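Long-range contacts in ATP-dependent kinase YFH7 (Saccharomyces cerevisiae, PDB 2GA8), which acts as an ATP-dependent kinase and could take part in assembly of the endoplasmic reticulum membrane: residues V25-V30 against I262-G267; L291-D296 against V348-D353; A301-V306 against E321-F326. One frame throughout, in Å; residues are numbered along the deposited sequence.

Interaction 1: V25-V30 against I262-G267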
loop_
_atom_site.group_PDB
_atom_site.type_symbol
_atom_site.label_atom_id
_atom_site.label_comp_id
_atom_site.label_asym_id
_atom_site.label_seq_id
_atom_site.Cartn_x
_atom_site.Cartn_y
_atom_site.Cartn_z
ATOM N N VAL A 25 6.802 1.009 -11.767
ATOM C CA VAL A 25 7.561 0.033 -11.008
ATOM C C VAL A 25 7.055 0.091 -9.578
ATOM O O VAL A 25 6.611 1.137 -9.111
ATOM C CB VAL A 25 9.068 0.334 -11.049
ATOM C CG1 VAL A 25 9.562 0.273 -12.494
ATOM C CG2 VAL A 25 9.347 1.689 -10.445
ATOM N N CYS A 26 7.099 -1.041 -8.895
ATOM C CA CYS A 26 6.623 -1.097 -7.522
ATOM C C CYS A 26 7.752 -1.397 -6.564
ATOM O O CYS A 26 8.717 -2.074 -6.909
ATOM C CB CYS A 26 5.544 -2.173 -7.369
ATOM S SG CYS A 26 3.984 -1.802 -8.224
ATOM N N VAL A 27 7.618 -0.877 -5.353
ATOM C CA VAL A 27 8.602 -1.112 -4.317
ATOM C C VAL A 27 7.847 -1.586 -3.092
ATOM O O VAL A 27 6.856 -0.976 -2.694
ATOM C CB VAL A 27 9.369 0.167 -3.943
ATOM C CG1 VAL A 27 10.362 -0.136 -2.817
ATOM C CG2 VAL A 27 10.091 0.724 -5.165
ATOM N N ILE A 28 8.294 -2.702 -2.531
ATOM C CA ILE A 28 7.700 -3.239 -1.315
ATOM C C ILE A 28 8.687 -2.952 -0.194
ATOM O O ILE A 28 9.880 -3.234 -0.324
ATOM C CB ILE A 28 7.481 -4.772 -1.388
ATOM C CG1 ILE A 28 6.223 -5.085 -2.207
ATOM C CG2 ILE A 28 7.341 -5.346 0.037
ATOM C CD1 ILE A 28 5.993 -6.579 -2.432
ATOM N N LEU A 29 8.192 -2.360 0.889
ATOM C CA LEU A 29 9.028 -2.062 2.041
ATOM C C LEU A 29 8.311 -2.647 3.255
ATOM O O LEU A 29 7.224 -2.196 3.621
ATOM C CB LEU A 29 9.199 -0.549 2.217
ATOM C CG LEU A 29 9.985 -0.133 3.465
ATOM C CD1 LEU A 29 11.374 -0.769 3.440
ATOM C CD2 LEU A 29 10.090 1.394 3.520
ATOM N N VAL A 30 8.918 -3.662 3.858
ATOM C CA VAL A 30 8.347 -4.320 5.027
ATOM C C VAL A 30 9.199 -4.107 6.270
ATOM O O VAL A 30 10.429 -4.114 6.210
ATOM C CB VAL A 30 8.209 -5.853 4.801
ATOM C CG1 VAL A 30 7.937 -6.564 6.129
ATOM C CG2 VAL A 30 7.080 -6.136 3.822
ATOM N N ILE A 262 6.051 5.279 -10.089
ATOM C CA ILE A 262 6.718 4.548 -9.022
ATOM C C ILE A 262 5.748 4.498 -7.846
ATOM O O ILE A 262 5.277 5.534 -7.380
ATOM C CB ILE A 262 8.018 5.266 -8.583
ATOM C CG1 ILE A 262 9.044 5.215 -9.714
ATOM C CG2 ILE A 262 8.581 4.625 -7.322
ATOM C CD1 ILE A 262 10.216 6.141 -9.510
ATOM N N VAL A 263 5.428 3.291 -7.388
ATOM C CA VAL A 263 4.512 3.123 -6.269
ATOM C C VAL A 263 5.281 2.426 -5.162
ATOM O O VAL A 263 5.814 1.330 -5.350
ATOM C CB VAL A 263 3.275 2.268 -6.654
ATOM C CG1 VAL A 263 2.363 2.089 -5.443
ATOM C CG2 VAL A 263 2.520 2.934 -7.784
ATOM N N ILE A 264 5.354 3.085 -4.010
ATOM C CA ILE A 264 6.072 2.547 -2.869
ATOM C C ILE A 264 5.055 2.049 -1.848
ATOM O O ILE A 264 4.369 2.839 -1.219
ATOM C CB ILE A 264 6.963 3.636 -2.235
ATOM C CG1 ILE A 264 7.974 4.136 -3.272
ATOM C CG2 ILE A 264 7.680 3.079 -1.012
ATOM C CD1 ILE A 264 8.567 5.505 -2.940
ATOM N N LEU A 265 4.957 0.733 -1.708
ATOM C CA LEU A 265 4.019 0.139 -0.771
ATOM C C LEU A 265 4.776 -0.257 0.483
ATOM O O LEU A 265 5.775 -0.967 0.406
ATOM C CB LEU A 265 3.360 -1.097 -1.390
ATOM C CG LEU A 265 2.601 -0.840 -2.695
ATOM C CD1 LEU A 265 3.506 -1.130 -3.881
ATOM C CD2 LEU A 265 1.370 -1.727 -2.753
ATOM N N GLU A 266 4.313 0.221 1.634
ATOM C CA GLU A 266 4.973 -0.102 2.896
ATOM C C GLU A 266 3.954 -0.685 3.854
ATOM O O GLU A 266 2.809 -0.235 3.908
ATOM C CB GLU A 266 5.619 1.150 3.505
ATOM C CG GLU A 266 4.650 2.295 3.753
ATOM C CD GLU A 266 4.160 2.378 5.190
ATOM O OE1 GLU A 266 4.357 1.414 5.963
ATOM O OE2 GLU A 266 3.557 3.414 5.541
ATOM N N GLY A 267 4.367 -1.700 4.601
ATOM C CA GLY A 267 3.451 -2.315 5.542
ATOM C C GLY A 267 4.039 -3.501 6.274
ATOM O O GLY A 267 5.129 -3.988 5.956
#
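Val-27 bonds to strand 262-267 through both its N and its O: the N donates to Val-263 O at 2.9 Å and the O accepts from Leu-265 N at 2.7 Å. Leu-29 does the same, and Val-25 O takes Val-263 N, making five bonds between two parallel strands whose axes diverge by only 18°. The alternate residues, Cys-26 and Ile-28, turn their backbone bonds to Ala-289 and strand 290-296 instead, which puts 25-30 in the interior of the sheet.

Leu-265 shows how the side chains fill the face it shares with Cys-26 and Ile-28. Its CB lies 3.7 Å from Val-27 O. CG stands beside the backbone N, opposite the carbonyl carbon (chi1 -58°), and this turn together with the next one along the chain carries CD1 back over the neighbouring strand, where it meets Val-27 O at 3.6 Å and Cys-26 CB at 4.2 Å. The other methyl, CD2, is directed away from strand 25-30, and the side chain as a whole also packs on Val-159 of strand 156-160. A branched tip thus suits a central position with a strand on each side.

On the other face, Val-25 and Ile-262 lie side by side, CG2 to CG1 at 3.6 Å, beneath Val-11 and Leu-15 of helix 4-17. Farther along, Glu-266 rests its CB near Leu-29 CB, but its chain, bent at chi2 (98°), leads the carboxylate away toward Lys-37. Gly-267 O, buried without a hydrogen-bond partner, meets Val-30 CA at 3.4 Å.

Aliphatic, largely beta-branched residues on two covered faces suit a core parallel sheet. Strand 25-30 runs straight into the ATP-binding loop assigned by similarity, so this is the central strand pair of a P-loop kinase fold, consistent with a Walker A motif at its end.

Interaction 2: L291-D296 against V348-D353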
loop_
_atom_site.group_PDB
_atom_site.type_symbol
_atom_site.label_atom_id
_atom_site.label_comp_id
_atom_site.label_asym_id
_atom_site.label_seq_id
_atom_site.Cartn_x
_atom_site.Cartn_y
_atom_site.Cartn_z
ATOM N N LEU A 291 10.917 -4.075 -6.625
ATOM C CA LEU A 291 12.087 -4.036 -5.757
ATOM C C LEU A 291 11.492 -4.354 -4.390
ATOM O O LEU A 291 10.420 -3.850 -4.052
ATOM C CB LEU A 291 12.742 -2.653 -5.750
ATOM C CG LEU A 291 13.665 -2.413 -6.951
ATOM C CD1 LEU A 291 14.286 -1.031 -6.859
ATOM C CD2 LEU A 291 14.747 -3.489 -6.980
ATOM N N VAL A 292 12.167 -5.207 -3.627
ATOM C CA VAL A 292 11.687 -5.620 -2.312
ATOM C C VAL A 292 12.714 -5.371 -1.211
ATOM O O VAL A 292 13.857 -5.812 -1.311
ATOM C CB VAL A 292 11.330 -7.122 -2.316
ATOM C CG1 VAL A 292 10.770 -7.538 -0.958
ATOM C CG2 VAL A 292 10.319 -7.409 -3.428
ATOM N N TYR A 293 12.290 -4.665 -0.164
ATOM C CA TYR A 293 13.153 -4.350 0.972
ATOM C C TYR A 293 12.497 -4.773 2.273
ATOM O O TYR A 293 11.289 -4.603 2.467
ATOM C CB TYR A 293 13.434 -2.850 1.036
ATOM C CG TYR A 293 14.145 -2.323 -0.185
ATOM C CD1 TYR A 293 15.498 -2.590 -0.398
ATOM C CD2 TYR A 293 13.455 -1.595 -1.151
ATOM C CE1 TYR A 293 16.146 -2.144 -1.548
ATOM C CE2 TYR A 293 14.090 -1.147 -2.306
ATOM C CZ TYR A 293 15.433 -1.425 -2.499
ATOM O OH TYR A 293 16.055 -0.990 -3.648
ATOM N N LYS A 294 13.300 -5.331 3.166
ATOM C CA LYS A 294 12.793 -5.759 4.458
ATOM C C LYS A 294 13.752 -5.174 5.482
ATOM O O LYS A 294 14.961 -5.374 5.398
ATOM C CB LYS A 294 12.764 -7.291 4.528
ATOM C CG LYS A 294 11.922 -7.857 5.659
ATOM C CD LYS A 294 12.644 -7.775 6.978
ATOM C CE LYS A 294 11.787 -8.334 8.101
ATOM N NZ LYS A 294 12.514 -8.281 9.390
ATOM N N ILE A 295 13.205 -4.431 6.437
ATOM C CA ILE A 295 14.018 -3.795 7.462
ATOM C C ILE A 295 14.364 -4.746 8.600
ATOM O O ILE A 295 13.493 -5.415 9.143
ATOM C CB ILE A 295 13.289 -2.568 8.064
ATOM C CG1 ILE A 295 12.939 -1.571 6.956
ATOM C CG2 ILE A 295 14.169 -1.901 9.128
ATOM C CD1 ILE A 295 12.075 -0.407 7.436
ATOM N N ASP A 296 15.648 -4.814 8.936
ATOM C CA ASP A 296 16.113 -5.641 10.046
ATOM C C ASP A 296 16.311 -4.623 11.156
ATOM O O ASP A 296 17.125 -3.713 11.028
ATOM C CB ASP A 296 17.441 -6.322 9.706
ATOM C CG ASP A 296 17.260 -7.554 8.832
ATOM O OD1 ASP A 296 16.106 -7.881 8.477
ATOM O OD2 ASP A 296 18.278 -8.201 8.508
ATOM N N VAL A 348 15.741 -7.790 -0.271
ATOM C CA VAL A 348 16.946 -7.085 0.145
ATOM C C VAL A 348 16.770 -6.582 1.574
ATOM O O VAL A 348 15.968 -5.683 1.829
ATOM C CB VAL A 348 17.238 -5.884 -0.789
ATOM C CG1 VAL A 348 18.486 -5.148 -0.327
ATOM C CG2 VAL A 348 17.408 -6.372 -2.221
ATOM N N HIS A 349 17.514 -7.175 2.505
ATOM C CA HIS A 349 17.429 -6.779 3.909
ATOM C C HIS A 349 18.230 -5.512 4.162
ATOM O O HIS A 349 19.402 -5.422 3.803
ATOM C CB HIS A 349 17.942 -7.896 4.827
ATOM C CG HIS A 349 17.000 -9.052 4.967
ATOM N ND1 HIS A 349 16.740 -9.936 3.942
ATOM C CD2 HIS A 349 16.257 -9.470 6.020
ATOM C CE1 HIS A 349 15.879 -10.848 4.357
ATOM N NE2 HIS A 349 15.570 -10.588 5.615
ATOM N N ILE A 350 17.591 -4.530 4.787
ATOM C CA ILE A 350 18.248 -3.268 5.078
ATOM C C ILE A 350 18.169 -2.943 6.562
ATOM O O ILE A 350 17.311 -3.458 7.278
ATOM C CB ILE A 350 17.608 -2.111 4.283
ATOM C CG1 ILE A 350 16.119 -2.007 4.625
ATOM C CG2 ILE A 350 17.788 -2.346 2.783
ATOM C CD1 ILE A 350 15.424 -0.820 3.992
ATOM N N ARG A 351 19.080 -2.091 7.017
ATOM C CA ARG A 351 19.116 -1.677 8.414
ATOM C C ARG A 351 18.642 -0.234 8.504
ATOM O O ARG A 351 18.754 0.526 7.545
ATOM C CB ARG A 351 20.543 -1.757 8.966
ATOM C CG ARG A 351 21.200 -3.130 8.900
ATOM C CD ARG A 351 20.589 -4.110 9.895
ATOM N NE ARG A 351 20.632 -3.594 11.261
ATOM C CZ ARG A 351 20.288 -4.292 12.338
ATOM N NH1 ARG A 351 19.876 -5.550 12.221
ATOM N NH2 ARG A 351 20.342 -3.726 13.534
ATOM N N ASN A 352 18.100 0.133 9.658
ATOM C CA ASN A 352 17.655 1.499 9.894
ATOM C C ASN A 352 18.040 1.836 11.323
ATOM O O ASN A 352 17.189 2.130 12.161
ATOM C CB ASN A 352 16.141 1.635 9.707
ATOM C CG ASN A 352 15.664 3.061 9.886
ATOM O OD1 ASN A 352 16.260 3.996 9.349
ATOM N ND2 ASN A 352 14.584 3.237 10.639
ATOM N N ASP A 353 19.340 1.770 11.592
ATOM C CA ASP A 353 19.869 2.053 12.919
ATOM C C ASP A 353 20.061 3.552 13.137
ATOM O O ASP A 353 20.279 4.305 12.186
ATOM C CB ASP A 353 21.193 1.311 13.112
ATOM C CG ASP A 353 21.058 -0.185 12.880
ATOM O OD1 ASP A 353 20.165 -0.805 13.498
ATOM O OD2 ASP A 353 21.840 -0.744 12.081
HETATM O O HOH W 1 17.745 -1.347 11.955
#
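Asp-296 meets His-349 at the edge of its imidazole, with carbon CD2 only 2.9 Å from OD1 and the carboxylate plane turned 60° from the ring. The backbone N of Asp-296 donates almost straight to Ile-350 O at 2.7 Å, while its own carbonyl O lies 3.3 Å above the guanidinium plane of Arg-351, whose NE and NH2 grip Asp-353 side-on. One water joins Asp-296 O to Asn-352 N and Asp-353 OD1, linking the two segments. With an alanine at Asp-296, the imidazole edge would probably lose its carboxylate neighbour and Lys-294 its long, weak salt bridge (Lys-294 NZ to Asp-296 OD1 3.7 Å), though that lysine would keep its salt bridge to Asp-338.

Ile-350 packs on the opposite face. With CG1 placed between the backbone N and the carbonyl carbon (chi1 58°), its CD1 reaches Ile-295 CG1 at 3.9 Å, and CG2 takes the other direction to Tyr-293 CD1. A beta-branched residue can serve both neighbours at once. Val-348 lies alongside Tyr-293, CB to CD1 at 3.7 Å, its CB and CG1 fitting beside the ring; its N bonds to Val-292 O at 2.9 Å, with CG2 close to that oxygen.

Strand 347-351 is the outermost of the parallel sheet on this side, and strand 290-296 pairs beyond it with 25-30. Tyr-293 reaches helix 4-17 at Leu-7 and Asp-10, whereas Ile-295 and Asn-352 reach Ile-40 of helix 37-43, and Asn-352 ND2 bonds to Ser-35 O in the preceding loop.

Interaction 3: A301-V306 against E321-F326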
loop_
_atom_site.group_PDB
_atom_site.type_symbol
_atom_site.label_atom_id
_atom_site.label_comp_id
_atom_site.label_asym_id
_atom_site.label_seq_id
_atom_site.Cartn_x
_atom_site.Cartn_y
_atom_site.Cartn_z
ATOM N N ALA A 301 16.593 -0.331 20.399
ATOM C CA ALA A 301 16.097 0.966 19.952
ATOM C C ALA A 301 14.639 0.888 19.516
ATOM O O ALA A 301 13.859 1.811 19.746
ATOM C CB ALA A 301 16.953 1.486 18.808
ATOM N N THR A 302 14.269 -0.215 18.877
ATOM C CA THR A 302 12.903 -0.370 18.420
ATOM C C THR A 302 11.983 -0.631 19.605
ATOM O O THR A 302 10.861 -0.129 19.655
ATOM C CB THR A 302 12.788 -1.521 17.410
ATOM O OG1 THR A 302 13.679 -1.276 16.315
ATOM C CG2 THR A 302 11.363 -1.620 16.881
ATOM N N GLU A 303 12.465 -1.414 20.565
ATOM C CA GLU A 303 11.680 -1.717 21.752
ATOM C C GLU A 303 11.334 -0.414 22.462
ATOM O O GLU A 303 10.196 -0.198 22.881
ATOM C CB GLU A 303 12.479 -2.606 22.698
ATOM C CG GLU A 303 11.743 -2.971 23.967
ATOM C CD GLU A 303 12.629 -3.717 24.936
ATOM O OE1 GLU A 303 13.542 -3.088 25.507
ATOM O OE2 GLU A 303 12.418 -4.931 25.117
ATOM N N GLU A 304 12.329 0.459 22.591
ATOM C CA GLU A 304 12.128 1.737 23.256
ATOM C C GLU A 304 11.170 2.611 22.465
ATOM O O GLU A 304 10.295 3.261 23.035
ATOM C CB GLU A 304 13.457 2.477 23.423
ATOM C CG GLU A 304 13.301 3.823 24.123
ATOM C CD GLU A 304 14.558 4.661 24.068
ATOM O OE1 GLU A 304 14.962 5.056 22.953
ATOM O OE2 GLU A 304 15.144 4.926 25.137
ATOM N N ARG A 305 11.343 2.621 21.146
ATOM C CA ARG A 305 10.498 3.421 20.270
ATOM C C ARG A 305 9.028 3.026 20.387
ATOM O O ARG A 305 8.158 3.887 20.532
ATOM C CB ARG A 305 10.975 3.283 18.818
ATOM C CG ARG A 305 10.254 4.181 17.824
ATOM C CD ARG A 305 10.916 4.167 16.447
ATOM N NE ARG A 305 12.267 4.727 16.468
ATOM C CZ ARG A 305 13.369 4.040 16.756
ATOM N NH1 ARG A 305 13.297 2.746 17.047
ATOM N NH2 ARG A 305 14.549 4.649 16.762
ATOM N N VAL A 306 8.751 1.726 20.328
ATOM C CA VAL A 306 7.384 1.238 20.428
ATOM C C VAL A 306 6.831 1.429 21.838
ATOM O O VAL A 306 5.664 1.781 22.014
ATOM C CB VAL A 306 7.298 -0.257 20.031
ATOM C CG1 VAL A 306 5.895 -0.793 20.277
ATOM C CG2 VAL A 306 7.656 -0.414 18.559
ATOM N N GLU A 321 6.022 -0.916 31.238
ATOM C CA GLU A 321 4.855 -1.668 30.806
ATOM C C GLU A 321 4.840 -1.747 29.283
ATOM O O GLU A 321 4.416 -2.753 28.709
ATOM C CB GLU A 321 3.589 -0.997 31.335
ATOM C CG GLU A 321 3.384 -1.223 32.832
ATOM C CD GLU A 321 2.369 -0.283 33.450
ATOM O OE1 GLU A 321 1.539 0.283 32.709
ATOM O OE2 GLU A 321 2.396 -0.121 34.688
ATOM N N GLY A 322 5.311 -0.684 28.637
ATOM C CA GLY A 322 5.368 -0.656 27.185
ATOM C C GLY A 322 6.413 -1.628 26.658
ATOM O O GLY A 322 6.189 -2.310 25.655
ATOM N N ARG A 323 7.567 -1.682 27.321
ATOM C CA ARG A 323 8.640 -2.588 26.915
ATOM C C ARG A 323 8.173 -4.032 27.089
ATOM O O ARG A 323 8.471 -4.899 26.261
ATOM C CB ARG A 323 9.899 -2.350 27.762
ATOM C CG ARG A 323 10.577 -0.994 27.561
ATOM C CD ARG A 323 11.755 -0.819 28.532
ATOM N NE ARG A 323 12.406 0.488 28.422
ATOM C CZ ARG A 323 13.172 0.864 27.401
ATOM N NH1 ARG A 323 13.394 0.034 26.390
ATOM N NH2 ARG A 323 13.720 2.074 27.388
ATOM N N GLU A 324 7.439 -4.286 28.168
ATOM C CA GLU A 324 6.928 -5.623 28.448
ATOM C C GLU A 324 5.970 -6.080 27.356
ATOM O O GLU A 324 6.034 -7.222 26.908
ATOM C CB GLU A 324 6.215 -5.653 29.801
ATOM C CG GLU A 324 5.462 -6.952 30.084
ATOM C CD GLU A 324 6.368 -8.172 30.095
ATOM O OE1 GLU A 324 7.263 -8.241 30.965
ATOM O OE2 GLU A 324 6.185 -9.064 29.237
ATOM N N LYS A 325 5.075 -5.189 26.936
ATOM C CA LYS A 325 4.118 -5.520 25.887
ATOM C C LYS A 325 4.863 -5.835 24.595
ATOM O O LYS A 325 4.482 -6.736 23.848
ATOM C CB LYS A 325 3.147 -4.359 25.655
ATOM C CG LYS A 325 2.145 -4.628 24.543
ATOM C CD LYS A 325 1.144 -3.503 24.378
ATOM C CE LYS A 325 0.188 -3.797 23.230
ATOM N NZ LYS A 325 -0.819 -2.718 23.047
ATOM N N PHE A 326 5.924 -5.082 24.333
ATOM C CA PHE A 326 6.728 -5.282 23.136
ATOM C C PHE A 326 7.372 -6.666 23.162
ATOM O O PHE A 326 7.302 -7.414 22.192
ATOM C CB PHE A 326 7.823 -4.218 23.059
ATOM C CG PHE A 326 8.694 -4.324 21.839
ATOM C CD1 PHE A 326 8.283 -3.783 20.622
ATOM C CD2 PHE A 326 9.941 -4.946 21.910
ATOM C CE1 PHE A 326 9.097 -3.856 19.502
ATOM C CE2 PHE A 326 10.764 -5.026 20.795
ATOM C CZ PHE A 326 10.345 -4.478 19.587
#
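Phe-326 lays one face of its ring over the backbone of Glu-303, whose CA sits 3.6 Å from the ring centroid and 13° off the normal, a CH-pi contact. The aliphatic part of the same glutamate continues across the ring, bringing Glu-303 CG to 3.4 Å from Phe-326 CD2. Val-306 CB approaches Phe-326 CD1 obliquely at 3.7 Å, and Thr-302 CG2 lies near CZ. A flat, wide side chain suits this place because it reaches Thr-302, Glu-303 and Val-306, which share one side of the helix about a turn apart; Tyr-299 adds an edge-to-face ring contact.

With CG of Glu-303 anti to the backbone N and the chain extended beyond it, the carboxylate reaches past the ring to Arg-323. Arg-323 NH1 donates to Glu-303 OE1 at 3.2 Å in a bent bond, lying on the anti side of that oxygen, while the two planes stand 77° apart. Glu-304 runs beside the arginine and offers a second, long salt bridge, Glu-304 OE2 to Arg-323 NH2 at 3.9 Å. Two acids around one guanidinium make a small network, which probably eases the closeness of Glu-303 to Glu-300; a bound sulfate lies next to Arg-323 as well.

The axes of 301-306 and 321-326 approach to 8.6 Å, at 120°. This helix pair follows strand 290-296 and precedes the last strand of the sheet, a position consistent with the LID region of P-loop kinases.

Overall arrangement
Interactions 1 and 2 belong to one parallel sheet, their centres 12 Å apart. Strands 25-30 and 290-296 are neighbours in it: Ile-28 O probably accepts from Tyr-293 N and Val-30 O from Ile-295 N, both at 2.8 Å, while Leu-29 CD1 packs on Tyr-293 CB. Interaction 3 lies outside the sheet, nested in the chain between the strands of interaction 2; its nearest atoms are about 6 Å from interaction 2 and about 11 Å from interaction 1. All three border the ATP-binding loop assigned by similarity: the side chains of Glu-266, Asn-352 and Val-306 come within about 4 Å of Lys-37, Gly-36 and Gly-34 respectively.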